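Local atomic coordinates of endoglucanase (Clostridium thermocellum, PDB entry 2C26), a protein that probably breaks down cellulose as a multidomain endoglucanase, this chain being one piece of it with a PKD domain and a beta-sandwich module. Residues K139-S144 and E240-I245; A176-I181 and V235-E240; Q182-P187 and P228-I233. One frame throughout, in Å; residues are numbered along the deposited sequence.

Overall arrangement
From the N terminus the chain first forms the PKD domain and then enters a beta sandwich, where all three contacts lie. Strand 137-145 supplies 139-144, and 176-187 then runs through interactions 2 and 3 in turn. The chain returns as 228-233, which pairs with 182-187 and closes the innermost loop, interaction 3. Continuing along the same strand, 235-240 closes the wider loop of interaction 2 against 176-181. After the corner at Asp239 and Glu240 the chain changes sheet, and 240-245 closes the outermost loop, interaction 1. The contacts therefore nest without crossing. Interactions 2 and 3 zip one sheet, interaction 1 belongs to the other, and Trp140, Val235, Phe243 and Ile178 pack between them.

Interaction 1: residues K139-S144 and E240-I245; sequences KWTVTS and EGEFTI
The Phe243 ring carries Val142 over one face, its CB 3.8 Å from the ring centroid in a CH-pi contact, while Ser144 OG and Ile245 CD1 lie at its edge. With chi1 at 59°, CG sits between the backbone N and the carbonyl carbon, which swings the ring across to the partner strand. Trp140 takes Val142 CG2 on one face and meets Ile245 obliquely, CE3 to CG2 3.9 Å. These bulky residues suit the inward side of an antiparallel pair, where they face the other sheet of the sandwich.

On the other side Thr141 OG1 and Thr244 OG1 are hydrogen-bonded at 3.1 Å across a non-hydrogen-bonded pair, and Thr141 CG2 touches the Glu242 carboxylate. Lys139 passes its CG across Thr244 CG2 and sends NZ to a salt bridge with Glu129.

Backbone bonds join Trp140 with Ile245 and Val142 with Phe243. Near the corner, Gly241 O accepts Ser144 N at 2.8 Å; Ser144 OG, a longer second donor at 3.3 Å, reaches it from above the carbonyl plane. Glycine fits there because its backbone angles would press a CB against the preceding carbonyl. The chemistry thus divides: largely apolar on the Phe243 face, with Ser144 its polar member, threonines and charged groups on the other.

Interaction 2: residues A176-I181 and V235-E240; sequences APIAAI and VQTIDE
Pro177 O receives the backbone N-H of Ile238 at 2.8 Å, and the CA-H of Thr237 approaches the same oxygen. Pro177 is the centre of an inverse gamma turn, which its phi of -75°, a value natural to proline, suits. Its ring lies against the corner at Asp239 and Glu240, with CB 3.3 Å from Asp239 O.

Ala179 N next gives a nearly straight bond to Gln236 O, 2.8 Å long, and Gln236 N returns one to Ala180 O. Between Ile178 and Ala180 the register slips by one residue, a beta bulge that lets two alanines meet a single glutamine. The small methyl of Ala179 suits a place between Ile238 and the Gln236 amide: it touches Ile238 CG2 at 3.5 Å and also lies against the side-chain amide of Gln236, whose extended chain, with CG anti to the backbone N (chi1 -177°), reaches alongside it. On the other face Ile181 crosses Val235, CG1 to CG2 3.8 Å.

Thr237 OG1 is bonded to Gly146 O. Strand 194-203 continues the sheet beyond 178-187, strand 148-155 continues it beyond 229-238, and the buried side chains pack on strands 137-145, 165-172 and 241-251 of the facing sheet.

Interaction 3: residues Q182-P187 and P228-I233; sequences QPYIMP and PQQMGI
Tyr184 and Gly232 face each other in the middle of two neighbouring antiparallel strands, within one five-stranded sheet of the beta sandwich. Backbone hydrogen bonds set the register. Tyr184 and Gly232 form one hydrogen-bonded pair, Tyr184 N reaching Gly232 O at 2.8 Å, and Met186 and Gln230 form the next, with Met186 N a short 2.6 Å from Gln230 O. Pro183 and Pro187, which lack an N-H, fall at non-hydrogen-bonded pairs opposite Ile233 and Gln229, positions where none is needed toward this strand; their CA-H groups instead point to Gly232 O and Pro228 O.

Apolar contacts gather on the face turned to the other sheet. Ile185 CD1 rests 3.9 Å from Met231 CB, and this side packs against strand 165-172 through Phe168, Met166 and Ile170.

The aromatic contact is on the other face. A chi1 of 68° folds the Tyr184 ring back over its neighbour strand, so that Gly232 CA lies 4.0 Å from the ring centroid; a residue without a side chain leaves room for it. Trp197 stacks with the same ring.

The polar side-chain contacts centre on the Gln230 amide. Met186 runs alongside it, its bent tip placing CE 3.4 Å from Gln230 OE1. Gln230 NE2 is held by Asp155, while Gln230 OE1 accepts the Tyr184 hydroxyl, OH to OE1 2.7 Å, ring and amide planes standing 62° apart.

Interaction 1: residues K139-S144 and E240-I245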
loop_
_atom_site.group_PDB
_atom_site.type_symbol
_atom_site.label_atom_id
_atom_site.label_comp_id
_atom_site.label_asym_id
_atom_site.label_seq_id
_atom_site.Cartn_x
_atom_site.Cartn_y
_atom_site.Cartn_z
ATOM N N LYS A 139 23.864 -0.724 -3.683
ATOM C CA LYS A 139 24.332 0.571 -3.224
ATOM C C LYS A 139 24.567 1.438 -4.461
ATOM O O LYS A 139 25.400 1.116 -5.308
ATOM C CB LYS A 139 25.618 0.412 -2.405
ATOM C CG LYS A 139 26.295 1.708 -1.991
ATOM C CD LYS A 139 27.683 1.409 -1.406
ATOM C CE LYS A 139 28.330 2.656 -0.856
ATOM N NZ LYS A 139 29.715 2.385 -0.345
ATOM N N TRP A 140 23.834 2.543 -4.538
ATOM C CA TRP A 140 23.747 3.359 -5.747
ATOM C C TRP A 140 24.223 4.786 -5.457
ATOM O O TRP A 140 23.542 5.556 -4.775
ATOM C CB TRP A 140 22.300 3.328 -6.281
ATOM C CG TRP A 140 22.009 4.197 -7.499
ATOM C CD1 TRP A 140 22.864 4.495 -8.538
ATOM C CD2 TRP A 140 20.768 4.847 -7.806
ATOM N NE1 TRP A 140 22.225 5.290 -9.462
ATOM C CE2 TRP A 140 20.941 5.523 -9.037
ATOM C CE3 TRP A 140 19.524 4.926 -7.158
ATOM C CZ2 TRP A 140 19.922 6.275 -9.628
ATOM C CZ3 TRP A 140 18.504 5.662 -7.755
ATOM C CH2 TRP A 140 18.717 6.333 -8.978
ATOM N N THR A 141 25.400 5.129 -5.967
ATOM C CA THR A 141 25.994 6.432 -5.684
ATOM C C THR A 141 25.857 7.360 -6.881
ATOM O O THR A 141 26.244 7.008 -7.988
ATOM C CB THR A 141 27.477 6.315 -5.254
ATOM O OG1 THR A 141 27.573 5.426 -4.133
ATOM C CG2 THR A 141 28.029 7.682 -4.847
ATOM N N VAL A 142 25.301 8.543 -6.636
ATOM C CA VAL A 142 25.043 9.511 -7.693
ATOM C C VAL A 142 25.800 10.819 -7.441
ATOM O O VAL A 142 25.689 11.424 -6.374
ATOM C CB VAL A 142 23.513 9.790 -7.884
ATOM C CG1 VAL A 142 23.280 10.830 -8.995
ATOM C CG2 VAL A 142 22.748 8.501 -8.192
ATOM N N THR A 143 26.578 11.230 -8.440
ATOM C CA THR A 143 27.193 12.555 -8.483
ATOM C C THR A 143 26.408 13.461 -9.448
ATOM O O THR A 143 26.410 13.226 -10.655
ATOM C CB THR A 143 28.654 12.452 -8.954
ATOM O OG1 THR A 143 29.348 11.484 -8.154
ATOM C CG2 THR A 143 29.364 13.797 -8.846
ATOM N N SER A 144 25.745 14.489 -8.913
ATOM C CA SER A 144 25.020 15.454 -9.753
ATOM C C SER A 144 25.893 16.648 -10.077
ATOM O O SER A 144 26.768 17.028 -9.288
ATOM C CB SER A 144 23.743 15.963 -9.076
ATOM O OG SER A 144 23.548 15.348 -7.817
ATOM N N GLU A 240 24.473 20.505 -7.491
ATOM C CA GLU A 240 25.679 19.680 -7.388
ATOM C C GLU A 240 25.693 18.895 -6.078
ATOM O O GLU A 240 25.122 19.337 -5.078
ATOM C CB GLU A 240 26.936 20.550 -7.474
ATOM C CG GLU A 240 27.227 21.078 -8.871
ATOM C CD GLU A 240 28.313 22.150 -8.903
ATOM O OE1 GLU A 240 28.663 22.700 -7.834
ATOM O OE2 GLU A 240 28.816 22.452 -10.010
ATOM N N GLY A 241 26.332 17.724 -6.097
ATOM C CA GLY A 241 26.503 16.923 -4.887
ATOM C C GLY A 241 26.653 15.436 -5.129
ATOM O O GLY A 241 26.368 14.937 -6.212
ATOM N N GLU A 242 27.112 14.728 -4.106
ATOM C CA GLU A 242 27.232 13.279 -4.161
ATOM C C GLU A 242 26.379 12.665 -3.051
ATOM O O GLU A 242 26.484 13.052 -1.882
ATOM C CB GLU A 242 28.702 12.840 -4.057
ATOM C CG GLU A 242 28.925 11.330 -4.227
ATOM C CD GLU A 242 30.398 10.925 -4.212
ATOM O OE1 GLU A 242 31.202 11.568 -3.504
ATOM O OE2 GLU A 242 30.758 9.949 -4.906
ATOM N N PHE A 243 25.519 11.726 -3.436
ATOM C CA PHE A 243 24.616 11.059 -2.504
ATOM C C PHE A 243 24.513 9.573 -2.815
ATOM O O PHE A 243 24.730 9.156 -3.958
ATOM C CB PHE A 243 23.230 11.733 -2.484
ATOM C CG PHE A 243 22.522 11.754 -3.821
ATOM C CD1 PHE A 243 22.842 12.713 -4.785
ATOM C CD2 PHE A 243 21.513 10.836 -4.100
ATOM C CE1 PHE A 243 22.179 12.742 -6.019
ATOM C CE2 PHE A 243 20.839 10.853 -5.334
ATOM C CZ PHE A 243 21.173 11.806 -6.293
ATOM N N THR A 244 24.187 8.783 -1.797
ATOM C CA THR A 244 24.068 7.340 -1.942
ATOM C C THR A 244 22.679 6.859 -1.548
ATOM O O THR A 244 22.193 7.142 -0.451
ATOM C CB THR A 244 25.156 6.586 -1.134
ATOM O OG1 THR A 244 26.450 6.937 -1.638
ATOM C CG2 THR A 244 24.972 5.070 -1.231
ATOM N N ILE A 245 22.049 6.134 -2.469
ATOM C CA ILE A 245 20.753 5.516 -2.250
ATOM C C ILE A 245 20.953 4.005 -2.184
ATOM O O ILE A 245 21.743 3.443 -2.945
ATOM C CB ILE A 245 19.754 5.903 -3.389
ATOM C CG1 ILE A 245 19.304 7.360 -3.227
ATOM C CG2 ILE A 245 18.548 4.959 -3.419
ATOM C CD1 ILE A 245 18.880 8.015 -4.505
#

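Interaction 2: residues A176-I181 and V235-E240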
loop_
_atom_site.group_PDB
_atom_site.type_symbol
_atom_site.label_atom_id
_atom_site.label_comp_id
_atom_site.label_asym_id
_atom_site.label_seq_id
_atom_site.Cartn_x
_atom_site.Cartn_y
_atom_site.Cartn_z
ATOM N N ALA A 176 20.586 15.673 0.510
ATOM C CA ALA A 176 20.926 15.325 -0.869
ATOM C C ALA A 176 20.352 16.356 -1.850
ATOM O O ALA A 176 19.264 16.893 -1.608
ATOM C CB ALA A 176 20.419 13.926 -1.194
ATOM N N PRO A 177 21.078 16.648 -2.956
ATOM C CA PRO A 177 20.588 17.628 -3.933
ATOM C C PRO A 177 19.457 17.085 -4.818
ATOM O O PRO A 177 19.502 17.238 -6.046
ATOM C CB PRO A 177 21.830 17.923 -4.771
ATOM C CG PRO A 177 22.608 16.654 -4.724
ATOM C CD PRO A 177 22.389 16.094 -3.350
ATOM N N ILE A 178 18.447 16.472 -4.199
ATOM C CA ILE A 178 17.339 15.879 -4.948
ATOM C C ILE A 178 15.987 16.589 -4.789
ATOM O O ILE A 178 15.691 17.168 -3.739
ATOM C CB ILE A 178 17.237 14.343 -4.737
ATOM C CG1 ILE A 178 17.405 13.965 -3.274
ATOM C CG2 ILE A 178 18.339 13.661 -5.513
ATOM C CD1 ILE A 178 17.657 12.472 -3.047
ATOM N N ALA A 179 15.191 16.557 -5.860
ATOM C CA ALA A 179 13.868 17.182 -5.876
ATOM C C ALA A 179 12.762 16.146 -5.728
ATOM O O ALA A 179 11.745 16.390 -5.073
ATOM C CB ALA A 179 13.670 17.975 -7.158
ATOM N N ALA A 180 12.972 14.993 -6.352
ATOM C CA ALA A 180 11.978 13.930 -6.412
ATOM C C ALA A 180 12.641 12.591 -6.689
ATOM O O ALA A 180 13.762 12.522 -7.190
ATOM C CB ALA A 180 10.937 14.230 -7.488
ATOM N N ILE A 181 11.930 11.527 -6.350
ATOM C CA ILE A 181 12.370 10.172 -6.621
ATOM C C ILE A 181 11.131 9.381 -7.053
ATOM O O ILE A 181 10.012 9.683 -6.619
ATOM C CB ILE A 181 13.100 9.543 -5.393
ATOM C CG1 ILE A 181 13.808 8.242 -5.782
ATOM C CG2 ILE A 181 12.149 9.330 -4.209
ATOM C CD1 ILE A 181 14.817 7.749 -4.742
ATOM N N VAL A 235 15.882 9.380 -10.094
ATOM C CA VAL A 235 16.044 10.516 -9.188
ATOM C C VAL A 235 16.180 11.815 -9.980
ATOM O O VAL A 235 16.965 11.892 -10.934
ATOM C CB VAL A 235 17.262 10.316 -8.265
ATOM C CG1 VAL A 235 17.384 11.445 -7.280
ATOM C CG2 VAL A 235 17.112 9.022 -7.504
ATOM N N GLN A 236 15.404 12.828 -9.601
ATOM C CA GLN A 236 15.580 14.166 -10.167
ATOM C C GLN A 236 16.492 14.980 -9.255
ATOM O O GLN A 236 16.199 15.161 -8.069
ATOM C CB GLN A 236 14.246 14.895 -10.347
ATOM C CG GLN A 236 14.410 16.270 -11.000
ATOM C CD GLN A 236 13.234 17.221 -10.768
ATOM O OE1 GLN A 236 12.090 16.792 -10.563
ATOM N NE2 GLN A 236 13.510 18.525 -10.825
ATOM N N THR A 237 17.589 15.475 -9.816
ATOM C CA THR A 237 18.538 16.285 -9.060
ATOM C C THR A 237 18.340 17.779 -9.352
ATOM O O THR A 237 17.845 18.149 -10.424
ATOM C CB THR A 237 20.004 15.848 -9.317
ATOM O OG1 THR A 237 20.370 16.113 -10.672
ATOM C CG2 THR A 237 20.184 14.363 -9.023
ATOM N N ILE A 238 18.720 18.622 -8.391
ATOM C CA ILE A 238 18.515 20.082 -8.480
ATOM C C ILE A 238 19.763 20.937 -8.202
ATOM O O ILE A 238 19.747 22.158 -8.413
ATOM C CB ILE A 238 17.368 20.571 -7.558
ATOM C CG1 ILE A 238 17.440 19.877 -6.195
ATOM C CG2 ILE A 238 16.031 20.334 -8.225
ATOM C CD1 ILE A 238 17.139 20.775 -5.028
ATOM N N ASP A 239 20.827 20.302 -7.717
ATOM C CA ASP A 239 22.092 20.989 -7.465
ATOM C C ASP A 239 23.245 19.994 -7.570
ATOM O O ASP A 239 23.015 18.789 -7.731
ATOM C CB ASP A 239 22.080 21.652 -6.079
ATOM C CG ASP A 239 23.030 22.844 -5.981
ATOM O OD1 ASP A 239 23.695 23.186 -6.985
ATOM O OD2 ASP A 239 23.113 23.442 -4.889
ATOM N N GLU A 240 24.473 20.505 -7.491
ATOM C CA GLU A 240 25.679 19.680 -7.388
ATOM C C GLU A 240 25.693 18.895 -6.078
ATOM O O GLU A 240 25.122 19.337 -5.078
ATOM C CB GLU A 240 26.936 20.550 -7.474
ATOM C CG GLU A 240 27.227 21.078 -8.871
ATOM C CD GLU A 240 28.313 22.150 -8.903
ATOM O OE1 GLU A 240 28.663 22.700 -7.834
ATOM O OE2 GLU A 240 28.816 22.452 -10.010
#

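Interaction 3: residues Q182-P187 and P228-I233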
loop_
_atom_site.group_PDB
_atom_site.type_symbol
_atom_site.label_atom_id
_atom_site.label_comp_id
_atom_site.label_asym_id
_atom_site.label_seq_id
_atom_site.Cartn_x
_atom_site.Cartn_y
_atom_site.Cartn_z
ATOM N N GLN A 182 11.330 8.389 -7.915
ATOM C CA GLN A 182 10.219 7.561 -8.384
ATOM C C GLN A 182 10.640 6.214 -8.956
ATOM O O GLN A 182 11.401 6.151 -9.923
ATOM C CB GLN A 182 9.365 8.314 -9.409
ATOM C CG GLN A 182 10.092 8.810 -10.658
ATOM C CD GLN A 182 9.184 9.638 -11.542
ATOM O OE1 GLN A 182 7.966 9.652 -11.355
ATOM N NE2 GLN A 182 9.764 10.336 -12.508
ATOM N N PRO A 183 10.148 5.126 -8.357
ATOM C CA PRO A 183 10.223 3.858 -9.066
ATOM C C PRO A 183 9.368 3.944 -10.340
ATOM O O PRO A 183 8.369 4.665 -10.366
ATOM C CB PRO A 183 9.607 2.871 -8.076
ATOM C CG PRO A 183 8.732 3.721 -7.187
ATOM C CD PRO A 183 9.508 4.986 -7.035
ATOM N N TYR A 184 9.777 3.235 -11.388
ATOM C CA TYR A 184 9.035 3.252 -12.635
ATOM C C TYR A 184 9.019 1.897 -13.321
ATOM O O TYR A 184 9.847 1.022 -13.053
ATOM C CB TYR A 184 9.542 4.359 -13.582
ATOM C CG TYR A 184 10.941 4.128 -14.137
ATOM C CD1 TYR A 184 11.141 3.404 -15.324
ATOM C CD2 TYR A 184 12.053 4.646 -13.485
ATOM C CE1 TYR A 184 12.424 3.200 -15.835
ATOM C CE2 TYR A 184 13.336 4.447 -13.979
ATOM C CZ TYR A 184 13.517 3.726 -15.144
ATOM O OH TYR A 184 14.802 3.552 -15.612
ATOM N N ILE A 185 8.031 1.721 -14.187
ATOM C CA ILE A 185 8.015 0.604 -15.115
ATOM C C ILE A 185 7.664 1.159 -16.494
ATOM O O ILE A 185 6.714 1.916 -16.649
ATOM C CB ILE A 185 7.093 -0.562 -14.662
ATOM C CG1 ILE A 185 7.178 -1.731 -15.655
ATOM C CG2 ILE A 185 5.631 -0.118 -14.484
ATOM C CD1 ILE A 185 8.203 -2.776 -15.300
ATOM N N MET A 186 8.483 0.814 -17.479
ATOM C CA MET A 186 8.382 1.396 -18.813
ATOM C C MET A 186 8.372 0.306 -19.912
ATOM O O MET A 186 9.436 -0.053 -20.456
ATOM C CB MET A 186 9.503 2.433 -19.027
ATOM C CG MET A 186 9.519 3.132 -20.407
ATOM S SD MET A 186 10.782 4.426 -20.478
ATOM C CE MET A 186 12.288 3.471 -20.315
ATOM N N PRO A 187 7.172 -0.251 -20.201
ATOM C CA PRO A 187 6.926 -1.083 -21.385
ATOM C C PRO A 187 7.139 -0.266 -22.657
ATOM O O PRO A 187 6.909 0.940 -22.671
ATOM C CB PRO A 187 5.440 -1.448 -21.274
ATOM C CG PRO A 187 5.069 -1.178 -19.868
ATOM C CD PRO A 187 5.958 -0.103 -19.374
ATOM N N PRO A 228 8.498 -5.718 -24.171
ATOM C CA PRO A 228 9.631 -5.687 -23.255
ATOM C C PRO A 228 9.491 -4.503 -22.295
ATOM O O PRO A 228 8.827 -3.527 -22.619
ATOM C CB PRO A 228 10.841 -5.516 -24.183
ATOM C CG PRO A 228 10.274 -5.022 -25.471
ATOM C CD PRO A 228 8.924 -5.609 -25.578
ATOM N N GLN A 229 10.077 -4.612 -21.113
ATOM C CA GLN A 229 9.873 -3.609 -20.074
ATOM C C GLN A 229 11.189 -3.171 -19.468
ATOM O O GLN A 229 12.070 -3.995 -19.236
ATOM C CB GLN A 229 8.982 -4.167 -18.967
ATOM C CG GLN A 229 7.608 -4.666 -19.408
ATOM C CD GLN A 229 6.969 -5.533 -18.339
ATOM O OE1 GLN A 229 7.607 -5.865 -17.331
ATOM N NE2 GLN A 229 5.723 -5.906 -18.546
ATOM N N GLN A 230 11.316 -1.876 -19.210
ATOM C CA GLN A 230 12.369 -1.378 -18.370
ATOM C C GLN A 230 11.774 -1.067 -17.013
ATOM O O GLN A 230 10.750 -0.390 -16.916
ATOM C CB GLN A 230 13.003 -0.121 -18.949
ATOM C CG GLN A 230 14.208 0.367 -18.155
ATOM C CD GLN A 230 14.819 1.598 -18.771
ATOM O OE1 GLN A 230 14.797 2.682 -18.181
ATOM N NE2 GLN A 230 15.346 1.452 -19.976
ATOM N N MET A 231 12.422 -1.579 -15.974
ATOM C CA MET A 231 12.047 -1.310 -14.601
ATOM C C MET A 231 13.207 -0.561 -13.950
ATOM O O MET A 231 14.365 -0.903 -14.175
ATOM C CB MET A 231 11.791 -2.632 -13.876
ATOM C CG MET A 231 11.214 -2.483 -12.466
ATOM S SD MET A 231 11.190 -4.038 -11.526
ATOM C CE MET A 231 12.874 -4.096 -11.010
ATOM N N GLY A 232 12.912 0.459 -13.152
ATOM C CA GLY A 232 13.983 1.148 -12.439
ATOM C C GLY A 232 13.540 2.192 -11.437
ATOM O O GLY A 232 12.354 2.297 -11.113
ATOM N N ILE A 233 14.512 2.949 -10.935
ATOM C CA ILE A 233 14.272 4.078 -10.038
ATOM C C ILE A 233 14.933 5.309 -10.639
ATOM O O ILE A 233 16.111 5.272 -10.999
ATOM C CB ILE A 233 14.816 3.807 -8.590
ATOM C CG1 ILE A 233 14.091 2.604 -7.972
ATOM C CG2 ILE A 233 14.619 5.037 -7.686
ATOM C CD1 ILE A 233 14.888 1.863 -6.945
#